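Long-range contacts in outer membrane protein OMP121 (Bacteroides thetaiotaomicron, PDB 5FQ8), which probably carries nutrients across the outer membrane as a calcium-binding TonB-dependent receptor, its plug domain lodged inside a beta barrel: residues G66-V71 with M141-G146; N84-R89 with N98-V103; L395-F400 with V463-P468. All coordinates share one frame; numbering follows the deposited sequence.

Contact 1 of 3, residues G66-V71 with M141-G146; sequences GKIAGV and MTILKG
I68 and V71 close over I143 and K145 inside the plug domain of this TonB-dependent receptor, where a type II beta turn running from I68 to V71 is laid against the end of strand 138-144. G70 takes a positive phi of 77° within the turn, a backbone setting that favours glycine, and the closing bond, from V71 N to I68 O, is weak at 3.4 Å.

The apolar part of the contact gathers on I143, which meets both ends of the turn with different branches. Its CD1 passes aslant the side chain of I68, with I68 CD1 4.0 Å from I143 CD1. Its other branch is turned anti to the backbone N of I143 and meets valine tip to tip, V71 CG2 standing 4.0 Å from I143 CG2. V71 and I143 also rest on I88 of strand 84-88, which makes the contact part of a larger buried apolar cluster.

The second group of interactions belongs to the long chain of K145. Its methylenes serve as apolar surface: K145 CE lies 3.9 Å from I68 CG2 and 4.2 Å from V71 CG2, so that the lysine chain flanks the turn next to I143. CE also lies near the turn's backbone oxygen, A69 O. The ammonium group has its partner outside the two segments, on strand 44-48, the neighbour of strand 138-144.

Barrel strands close the surroundings, since T725 OG1 bonds to G70 N, R670 NH2 to K145 O, and E703 touches both A69 and K145. The lysine chain is extended until its last torsion, where a chi4 of 64° bends K145 NZ aside into its hydrogen bond with T45 OG1.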
loop_
_atom_site.group_PDB
_atom_site.type_symbol
_atom_site.label_atom_id
_atom_site.label_comp_id
_atom_site.label_asym_id
_atom_site.label_seq_id
_atom_site.Cartn_x
_atom_site.Cartn_y
_atom_site.Cartn_z
ATOM N N GLY B 66 3.300 -41.935 -8.019
ATOM C CA GLY B 66 3.963 -43.223 -8.025
ATOM C C GLY B 66 3.259 -44.310 -8.803
ATOM O O GLY B 66 3.477 -45.491 -8.531
ATOM N N LYS B 67 2.418 -43.953 -9.761
ATOM C CA LYS B 67 1.666 -44.938 -10.527
ATOM C C LYS B 67 2.069 -44.997 -11.987
ATOM O O LYS B 67 1.507 -45.800 -12.730
ATOM C CB LYS B 67 0.163 -44.658 -10.436
ATOM C CG LYS B 67 -0.427 -44.771 -9.044
ATOM C CD LYS B 67 -1.936 -44.742 -9.092
ATOM C CE LYS B 67 -2.575 -45.283 -7.813
ATOM N NZ LYS B 67 -2.135 -44.541 -6.593
ATOM N N ILE B 68 3.008 -44.168 -12.425
ATOM C CA ILE B 68 3.361 -44.053 -13.837
ATOM C C ILE B 68 4.856 -43.823 -13.945
ATOM O O ILE B 68 5.407 -42.947 -13.275
ATOM C CB ILE B 68 2.602 -42.908 -14.529
ATOM C CG1 ILE B 68 1.103 -43.122 -14.428
ATOM C CG2 ILE B 68 3.001 -42.822 -15.975
ATOM C CD1 ILE B 68 0.332 -42.035 -15.041
ATOM N N ALA B 69 5.511 -44.602 -14.786
ATOM C CA ALA B 69 6.958 -44.528 -14.870
ATOM C C ALA B 69 7.383 -43.210 -15.480
ATOM O O ALA B 69 6.797 -42.747 -16.458
ATOM C CB ALA B 69 7.503 -45.691 -15.694
ATOM N N GLY B 70 8.410 -42.609 -14.892
ATOM C CA GLY B 70 8.981 -41.377 -15.398
ATOM C C GLY B 70 8.198 -40.123 -15.100
ATOM O O GLY B 70 8.557 -39.061 -15.612
ATOM N N VAL B 71 7.140 -40.212 -14.303
ATOM C CA VAL B 71 6.284 -39.079 -13.990
ATOM C C VAL B 71 6.322 -38.903 -12.477
ATOM O O VAL B 71 5.639 -39.615 -11.733
ATOM C CB VAL B 71 4.855 -39.270 -14.509
ATOM C CG1 VAL B 71 4.012 -38.053 -14.175
ATOM C CG2 VAL B 71 4.869 -39.484 -16.002
ATOM N N MET B 141 -7.024 -39.543 -19.479
ATOM C CA MET B 141 -5.809 -38.758 -19.373
ATOM C C MET B 141 -4.681 -39.520 -20.028
ATOM O O MET B 141 -4.447 -40.678 -19.698
ATOM C CB MET B 141 -5.449 -38.463 -17.924
ATOM C CG MET B 141 -4.024 -38.005 -17.755
ATOM S SD MET B 141 -3.705 -37.691 -16.052
ATOM C CE MET B 141 -5.097 -36.679 -15.678
ATOM N N THR B 142 -3.967 -38.864 -20.922
ATOM C CA THR B 142 -2.838 -39.467 -21.609
ATOM C C THR B 142 -1.627 -38.558 -21.491
ATOM O O THR B 142 -1.681 -37.389 -21.882
ATOM C CB THR B 142 -3.184 -39.723 -23.062
ATOM O OG1 THR B 142 -4.079 -40.826 -23.125
ATOM C CG2 THR B 142 -1.952 -40.037 -23.862
ATOM N N ILE B 143 -0.543 -39.106 -20.953
ATOM C CA ILE B 143 0.678 -38.374 -20.640
ATOM C C ILE B 143 1.700 -38.694 -21.713
ATOM O O ILE B 143 2.143 -39.837 -21.826
ATOM C CB ILE B 143 1.198 -38.746 -19.251
ATOM C CG1 ILE B 143 0.249 -38.217 -18.197
ATOM C CG2 ILE B 143 2.562 -38.205 -19.043
ATOM C CD1 ILE B 143 0.709 -38.443 -16.832
ATOM N N LEU B 144 2.074 -37.707 -22.509
ATOM C CA LEU B 144 3.132 -37.884 -23.493
ATOM C C LEU B 144 4.456 -37.547 -22.823
ATOM O O LEU B 144 4.685 -36.401 -22.430
ATOM C CB LEU B 144 2.890 -36.998 -24.711
ATOM C CG LEU B 144 1.507 -37.149 -25.317
ATOM C CD1 LEU B 144 1.343 -36.212 -26.471
ATOM C CD2 LEU B 144 1.347 -38.558 -25.776
ATOM N N LYS B 145 5.324 -38.538 -22.680
ATOM C CA LYS B 145 6.528 -38.309 -21.897
ATOM C C LYS B 145 7.683 -37.784 -22.737
ATOM O O LYS B 145 8.540 -37.058 -22.223
ATOM C CB LYS B 145 6.939 -39.595 -21.201
ATOM C CG LYS B 145 5.831 -40.253 -20.423
ATOM C CD LYS B 145 6.333 -41.536 -19.780
ATOM C CE LYS B 145 5.234 -42.332 -19.103
ATOM N NZ LYS B 145 4.253 -42.798 -20.091
ATOM N N GLY B 146 7.721 -38.134 -24.013
ATOM C CA GLY B 146 8.865 -37.820 -24.822
ATOM C C GLY B 146 8.730 -36.489 -25.503
ATOM O O GLY B 146 7.638 -35.972 -25.691
#

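Contact 2 of 3, residues N84-R89 with N98-V103; sequences NSVIIR and NQPLYV
V86 lies across the ring of P100 at about a right angle, its CG1 resting 3.8 Å from P100 CD. The same side chain meets a second residue with its other methyl, V86 CG2 standing 3.6 Å from the hydroxyl oxygen, Y102 OH. Farther along strand 84-88, I88 CD1 touches the proline ring again, at P100 CB.

The polar link is made by Q99. Its chain is bent at chi2, which folds the amide back to the strand, where OE1 accepts the backbone V86 N at 3.3 Å. The bond is moderately bent, 144° at the hydrogen, and its donor is tilted 30° from the amide carbonyl plane. The other end of the amide, NE2, is held by D959, so the group is fixed from two directions. V86 O receives a CA-H...O contact from Q99 CA, 3.5 Å away and almost perfectly straight. A water donates a hydrogen bond to N84 O at 3.2 Å and is hydrogen-bonded to Y102 OH at 2.8 Å.

Strand 84-88 pairs on one edge with strand 71-75, through S85 and I87. On its other edge the crossing segment, with its direction 103° away, forms no beta pairing; a glutamine amide and a water take the place of a third strand, satisfying backbone polar groups in a buried setting.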
loop_
_atom_site.group_PDB
_atom_site.type_symbol
_atom_site.label_atom_id
_atom_site.label_comp_id
_atom_site.label_asym_id
_atom_site.label_seq_id
_atom_site.Cartn_x
_atom_site.Cartn_y
_atom_site.Cartn_z
ATOM N N ASN B 84 0.662 -29.054 -6.545
ATOM C CA ASN B 84 1.157 -30.376 -6.878
ATOM C C ASN B 84 2.252 -30.261 -7.921
ATOM O O ASN B 84 2.073 -29.621 -8.957
ATOM C CB ASN B 84 0.047 -31.280 -7.406
ATOM C CG ASN B 84 -1.046 -31.513 -6.390
ATOM O OD1 ASN B 84 -0.848 -32.180 -5.376
ATOM N ND2 ASN B 84 -2.217 -30.967 -6.661
ATOM N N SER B 85 3.365 -30.910 -7.658
ATOM C CA SER B 85 4.472 -30.930 -8.591
ATOM C C SER B 85 4.360 -32.144 -9.496
ATOM O O SER B 85 3.901 -33.202 -9.071
ATOM C CB SER B 85 5.790 -30.954 -7.834
ATOM O OG SER B 85 6.856 -31.030 -8.739
ATOM N N VAL B 86 4.760 -31.975 -10.754
ATOM C CA VAL B 86 4.743 -33.038 -11.750
ATOM C C VAL B 86 5.934 -32.805 -12.656
ATOM O O VAL B 86 5.913 -31.897 -13.488
ATOM C CB VAL B 86 3.446 -33.068 -12.575
ATOM C CG1 VAL B 86 3.552 -34.098 -13.659
ATOM C CG2 VAL B 86 2.284 -33.408 -11.716
ATOM N N ILE B 87 6.959 -33.627 -12.515
ATOM C CA ILE B 87 8.180 -33.504 -13.298
ATOM C C ILE B 87 8.343 -34.769 -14.123
ATOM O O ILE B 87 8.220 -35.880 -13.601
ATOM C CB ILE B 87 9.403 -33.253 -12.397
ATOM C CG1 ILE B 87 9.141 -32.076 -11.471
ATOM C CG2 ILE B 87 10.597 -32.924 -13.229
ATOM C CD1 ILE B 87 10.192 -31.898 -10.449
ATOM N N ILE B 88 8.604 -34.601 -15.408
ATOM C CA ILE B 88 8.590 -35.704 -16.353
ATOM C C ILE B 88 9.981 -35.845 -16.923
ATOM O O ILE B 88 10.455 -34.958 -17.638
ATOM C CB ILE B 88 7.550 -35.498 -17.462
ATOM C CG1 ILE B 88 6.151 -35.764 -16.927
ATOM C CG2 ILE B 88 7.824 -36.398 -18.637
ATOM C CD1 ILE B 88 5.140 -35.845 -17.995
ATOM N N ARG B 89 10.629 -36.961 -16.603
ATOM C CA ARG B 89 11.987 -37.255 -17.041
ATOM C C ARG B 89 12.956 -36.178 -16.562
ATOM O O ARG B 89 13.746 -35.624 -17.326
ATOM C CB ARG B 89 12.040 -37.446 -18.558
ATOM C CG ARG B 89 11.366 -38.737 -18.990
ATOM C CD ARG B 89 11.413 -38.980 -20.480
ATOM N NE ARG B 89 10.850 -40.275 -20.841
ATOM C CZ ARG B 89 10.782 -40.735 -22.084
ATOM N NH1 ARG B 89 11.242 -40.008 -23.080
ATOM N NH2 ARG B 89 10.255 -41.921 -22.331
ATOM N N ASN B 98 9.324 -26.704 -15.085
ATOM C CA ASN B 98 9.441 -28.109 -15.432
ATOM C C ASN B 98 8.127 -28.858 -15.441
ATOM O O ASN B 98 8.129 -30.062 -15.685
ATOM C CB ASN B 98 10.405 -28.819 -14.480
ATOM C CG ASN B 98 11.794 -28.283 -14.573
ATOM O OD1 ASN B 98 12.604 -28.759 -15.354
ATOM N ND2 ASN B 98 12.076 -27.276 -13.786
ATOM N N GLN B 99 7.018 -28.207 -15.158
ATOM C CA GLN B 99 5.749 -28.888 -15.267
ATOM C C GLN B 99 5.456 -29.179 -16.731
ATOM O O GLN B 99 5.868 -28.424 -17.610
ATOM C CB GLN B 99 4.642 -28.041 -14.678
ATOM C CG GLN B 99 5.063 -27.294 -13.454
ATOM C CD GLN B 99 5.312 -28.203 -12.294
ATOM O OE1 GLN B 99 4.428 -28.915 -11.867
ATOM N NE2 GLN B 99 6.517 -28.185 -11.777
ATOM N N PRO B 100 4.761 -30.274 -17.017
ATOM C CA PRO B 100 4.314 -30.531 -18.384
ATOM C C PRO B 100 3.163 -29.624 -18.791
ATOM O O PRO B 100 2.425 -29.076 -17.969
ATOM C CB PRO B 100 3.860 -31.987 -18.324
ATOM C CG PRO B 100 3.429 -32.156 -16.935
ATOM C CD PRO B 100 4.382 -31.370 -16.116
ATOM N N LEU B 101 3.017 -29.479 -20.097
ATOM C CA LEU B 101 1.920 -28.707 -20.652
ATOM C C LEU B 101 0.622 -29.478 -20.478
ATOM O O LEU B 101 0.422 -30.513 -21.117
ATOM C CB LEU B 101 2.178 -28.424 -22.123
ATOM C CG LEU B 101 1.000 -27.804 -22.848
ATOM C CD1 LEU B 101 0.704 -26.461 -22.240
ATOM C CD2 LEU B 101 1.328 -27.671 -24.294
ATOM N N TYR B 102 -0.265 -28.980 -19.629
ATOM C CA TYR B 102 -1.591 -29.556 -19.508
ATOM C C TYR B 102 -2.456 -29.111 -20.681
ATOM O O TYR B 102 -2.599 -27.915 -20.927
ATOM C CB TYR B 102 -2.229 -29.127 -18.193
ATOM C CG TYR B 102 -1.631 -29.723 -16.953
ATOM C CD1 TYR B 102 -0.489 -29.194 -16.390
ATOM C CD2 TYR B 102 -2.236 -30.791 -16.313
ATOM C CE1 TYR B 102 0.044 -29.710 -15.238
ATOM C CE2 TYR B 102 -1.710 -31.308 -15.165
ATOM C CZ TYR B 102 -0.565 -30.762 -14.627
ATOM O OH TYR B 102 -0.028 -31.270 -13.475
ATOM N N VAL B 103 -3.043 -30.062 -21.399
ATOM C CA VAL B 103 -3.882 -29.785 -22.563
ATOM C C VAL B 103 -5.233 -30.454 -22.350
ATOM O O VAL B 103 -5.292 -31.663 -22.126
ATOM C CB VAL B 103 -3.225 -30.298 -23.858
ATOM C CG1 VAL B 103 -4.077 -29.991 -25.036
ATOM C CG2 VAL B 103 -1.871 -29.687 -24.038
HETATM O O HOH W 1 -0.341 -30.839 -10.733
#

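Contact 3 of 3, residues L395-F400 with V463-P468; sequences LKYFKF and VNFNMP
K399 and N464 face each other as an antiparallel hydrogen-bonded pair, N464 N reaching K399 O at 3.0 Å and K399 N reaching N464 O at 3.1 Å. Beyond F398, N466 N gives a third, nearly straight bond of 2.9 Å to Y397 O, in the carbonyl plane.

F398 and F465 form the non-hydrogen-bonded pair between these bonds, and their rings are nearly parallel (22°) but slid apart, with little overlap and centroids 4.7 Å apart. F465 CE1 also touches Y397 CB. A bend at chi3 (-84°) brings M467 CE over one face of the Y397 ring in a CH-pi contact, 3.6 Å from Y397 CE2, while K396 CG lies over the opposite face. M467 SD, 4.8 Å from the Y397 ring centroid, adds a Met-aromatic contact. With the Y397 ring cut back to an alanine, the M467 methyl and the K396 chain would probably lose the surface that separates them, leaving the methionine end free to turn.

The pair joins successive barrel strands 398-417 and 446-469, beside the tight turn that follows strand 376-394. That strand sends F394 against F398, and on the far side strand 472-495 bonds N464 ND2 through N475.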
loop_
_atom_site.group_PDB
_atom_site.type_symbol
_atom_site.label_atom_id
_atom_site.label_comp_id
_atom_site.label_asym_id
_atom_site.label_seq_id
_atom_site.Cartn_x
_atom_site.Cartn_y
_atom_site.Cartn_z
ATOM N N LEU B 395 -14.443 -32.627 -49.256
ATOM C CA LEU B 395 -13.767 -33.363 -50.330
ATOM C C LEU B 395 -13.227 -34.710 -49.852
ATOM O O LEU B 395 -12.058 -35.045 -50.049
ATOM C CB LEU B 395 -12.657 -32.524 -50.955
ATOM C CG LEU B 395 -13.164 -31.225 -51.572
ATOM C CD1 LEU B 395 -12.012 -30.351 -52.003
ATOM C CD2 LEU B 395 -14.060 -31.536 -52.746
ATOM N N LYS B 396 -14.101 -35.479 -49.207
ATOM C CA LYS B 396 -13.853 -36.885 -48.905
ATOM C C LYS B 396 -12.785 -37.067 -47.839
ATOM O O LYS B 396 -13.025 -37.735 -46.830
ATOM C CB LYS B 396 -13.463 -37.643 -50.183
ATOM C CG LYS B 396 -13.614 -39.161 -50.114
ATOM C CD LYS B 396 -15.065 -39.599 -50.285
ATOM C CE LYS B 396 -15.189 -41.113 -50.310
ATOM N NZ LYS B 396 -14.380 -41.701 -51.413
ATOM N N TYR B 397 -11.609 -36.484 -48.040
ATOM C CA TYR B 397 -10.452 -36.824 -47.228
ATOM C C TYR B 397 -9.890 -35.677 -46.391
ATOM O O TYR B 397 -8.894 -35.888 -45.692
ATOM C CB TYR B 397 -9.333 -37.375 -48.122
ATOM C CG TYR B 397 -9.766 -38.428 -49.116
ATOM C CD1 TYR B 397 -9.999 -39.741 -48.717
ATOM C CD2 TYR B 397 -9.922 -38.115 -50.460
ATOM C CE1 TYR B 397 -10.389 -40.704 -49.626
ATOM C CE2 TYR B 397 -10.306 -39.066 -51.373
ATOM C CZ TYR B 397 -10.538 -40.358 -50.954
ATOM O OH TYR B 397 -10.927 -41.301 -51.877
ATOM N N PHE B 398 -10.479 -34.484 -46.431
ATOM C CA PHE B 398 -9.964 -33.343 -45.686
ATOM C C PHE B 398 -10.910 -32.930 -44.567
ATOM O O PHE B 398 -12.097 -33.263 -44.561
ATOM C CB PHE B 398 -9.742 -32.135 -46.591
ATOM C CG PHE B 398 -8.812 -32.382 -47.730
ATOM C CD1 PHE B 398 -7.449 -32.263 -47.564
ATOM C CD2 PHE B 398 -9.305 -32.694 -48.981
ATOM C CE1 PHE B 398 -6.596 -32.472 -48.620
ATOM C CE2 PHE B 398 -8.455 -32.896 -50.039
ATOM C CZ PHE B 398 -7.100 -32.786 -49.858
ATOM N N LYS B 399 -10.365 -32.158 -43.635
ATOM C CA LYS B 399 -11.108 -31.687 -42.472
ATOM C C LYS B 399 -10.462 -30.390 -42.014
ATOM O O LYS B 399 -9.264 -30.371 -41.730
ATOM C CB LYS B 399 -11.090 -32.734 -41.353
ATOM C CG LYS B 399 -11.805 -32.326 -40.073
ATOM C CD LYS B 399 -11.272 -33.065 -38.846
ATOM C CE LYS B 399 -11.934 -34.408 -38.649
ATOM N NZ LYS B 399 -11.521 -35.031 -37.370
ATOM N N PHE B 400 -11.235 -29.307 -41.973
ATOM C CA PHE B 400 -10.755 -28.048 -41.424
ATOM C C PHE B 400 -11.119 -27.954 -39.951
ATOM O O PHE B 400 -12.227 -28.311 -39.553
ATOM C CB PHE B 400 -11.347 -26.854 -42.176
ATOM C CG PHE B 400 -11.044 -25.538 -41.537
ATOM C CD1 PHE B 400 -11.822 -25.051 -40.513
ATOM C CD2 PHE B 400 -9.969 -24.790 -41.955
ATOM C CE1 PHE B 400 -11.532 -23.857 -39.919
ATOM C CE2 PHE B 400 -9.680 -23.585 -41.364
ATOM C CZ PHE B 400 -10.461 -23.120 -40.347
ATOM N N VAL B 463 -5.458 -27.962 -41.030
ATOM C CA VAL B 463 -6.085 -28.722 -42.102
ATOM C C VAL B 463 -5.523 -30.136 -42.075
ATOM O O VAL B 463 -4.304 -30.333 -42.086
ATOM C CB VAL B 463 -5.875 -28.066 -43.478
ATOM C CG1 VAL B 463 -4.418 -27.800 -43.718
ATOM C CG2 VAL B 463 -6.432 -28.945 -44.563
ATOM N N ASN B 464 -6.412 -31.120 -42.020
ATOM C CA ASN B 464 -6.024 -32.520 -41.978
ATOM C C ASN B 464 -6.390 -33.203 -43.285
ATOM O O ASN B 464 -7.380 -32.852 -43.933
ATOM C CB ASN B 464 -6.691 -33.247 -40.813
ATOM C CG ASN B 464 -6.119 -34.627 -40.594
ATOM O OD1 ASN B 464 -6.705 -35.626 -41.004
ATOM N ND2 ASN B 464 -4.955 -34.690 -39.964
ATOM N N PHE B 465 -5.580 -34.186 -43.664
ATOM C CA PHE B 465 -5.786 -34.947 -44.890
ATOM C C PHE B 465 -5.528 -36.411 -44.593
ATOM O O PHE B 465 -4.426 -36.764 -44.182
ATOM C CB PHE B 465 -4.862 -34.442 -45.991
ATOM C CG PHE B 465 -4.833 -35.301 -47.200
ATOM C CD1 PHE B 465 -5.996 -35.640 -47.850
ATOM C CD2 PHE B 465 -3.632 -35.742 -47.711
ATOM C CE1 PHE B 465 -5.966 -36.419 -48.986
ATOM C CE2 PHE B 465 -3.592 -36.522 -48.842
ATOM C CZ PHE B 465 -4.763 -36.863 -49.483
ATOM N N ASN B 466 -6.531 -37.261 -44.801
ATOM C CA ASN B 466 -6.423 -38.676 -44.453
ATOM C C ASN B 466 -6.990 -39.529 -45.579
ATOM O O ASN B 466 -8.197 -39.504 -45.832
ATOM C CB ASN B 466 -7.139 -38.971 -43.140
ATOM C CG ASN B 466 -6.805 -40.337 -42.596
ATOM O OD1 ASN B 466 -6.588 -41.274 -43.353
ATOM N ND2 ASN B 466 -6.755 -40.458 -41.278
ATOM N N MET B 467 -6.127 -40.317 -46.225
ATOM C CA MET B 467 -6.549 -41.095 -47.373
ATOM C C MET B 467 -5.803 -42.417 -47.479
ATOM O O MET B 467 -4.565 -42.407 -47.526
ATOM C CB MET B 467 -6.342 -40.301 -48.654
ATOM C CG MET B 467 -6.451 -41.145 -49.893
ATOM S SD MET B 467 -5.578 -40.431 -51.278
ATOM C CE MET B 467 -6.780 -39.283 -51.897
ATOM N N PRO B 468 -6.508 -43.546 -47.547
ATOM C CA PRO B 468 -5.834 -44.829 -47.755
ATOM C C PRO B 468 -5.542 -45.095 -49.216
ATOM O O PRO B 468 -6.351 -44.794 -50.091
ATOM C CB PRO B 468 -6.849 -45.842 -47.216
ATOM C CG PRO B 468 -8.155 -45.188 -47.408
ATOM C CD PRO B 468 -7.918 -43.727 -47.154
#

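Overall arrangement
Contacts 1 and 2 are buried in the plug and interlock: their centres lie 10 Å apart, contact 2 is nested within the chain loop closed by contact 1, and the I88 side chain packs on I143 while G70 O probably bonds to R89 N. Contact 3 belongs to the barrel wall at the surface, its nearest atoms about 15 Å from either of the others. The chemistry follows the place. Contact 1 relies on branched side chains and lysine methylenes, contact 2 mixes apolar packing with a side-chain amide and a water, and contact 3 uses regular antiparallel backbone pairing dressed with aromatic rings. Here side-chain packing joins plug segments that do not pair with each other, whereas backbone pairing joins neighbouring wall strands.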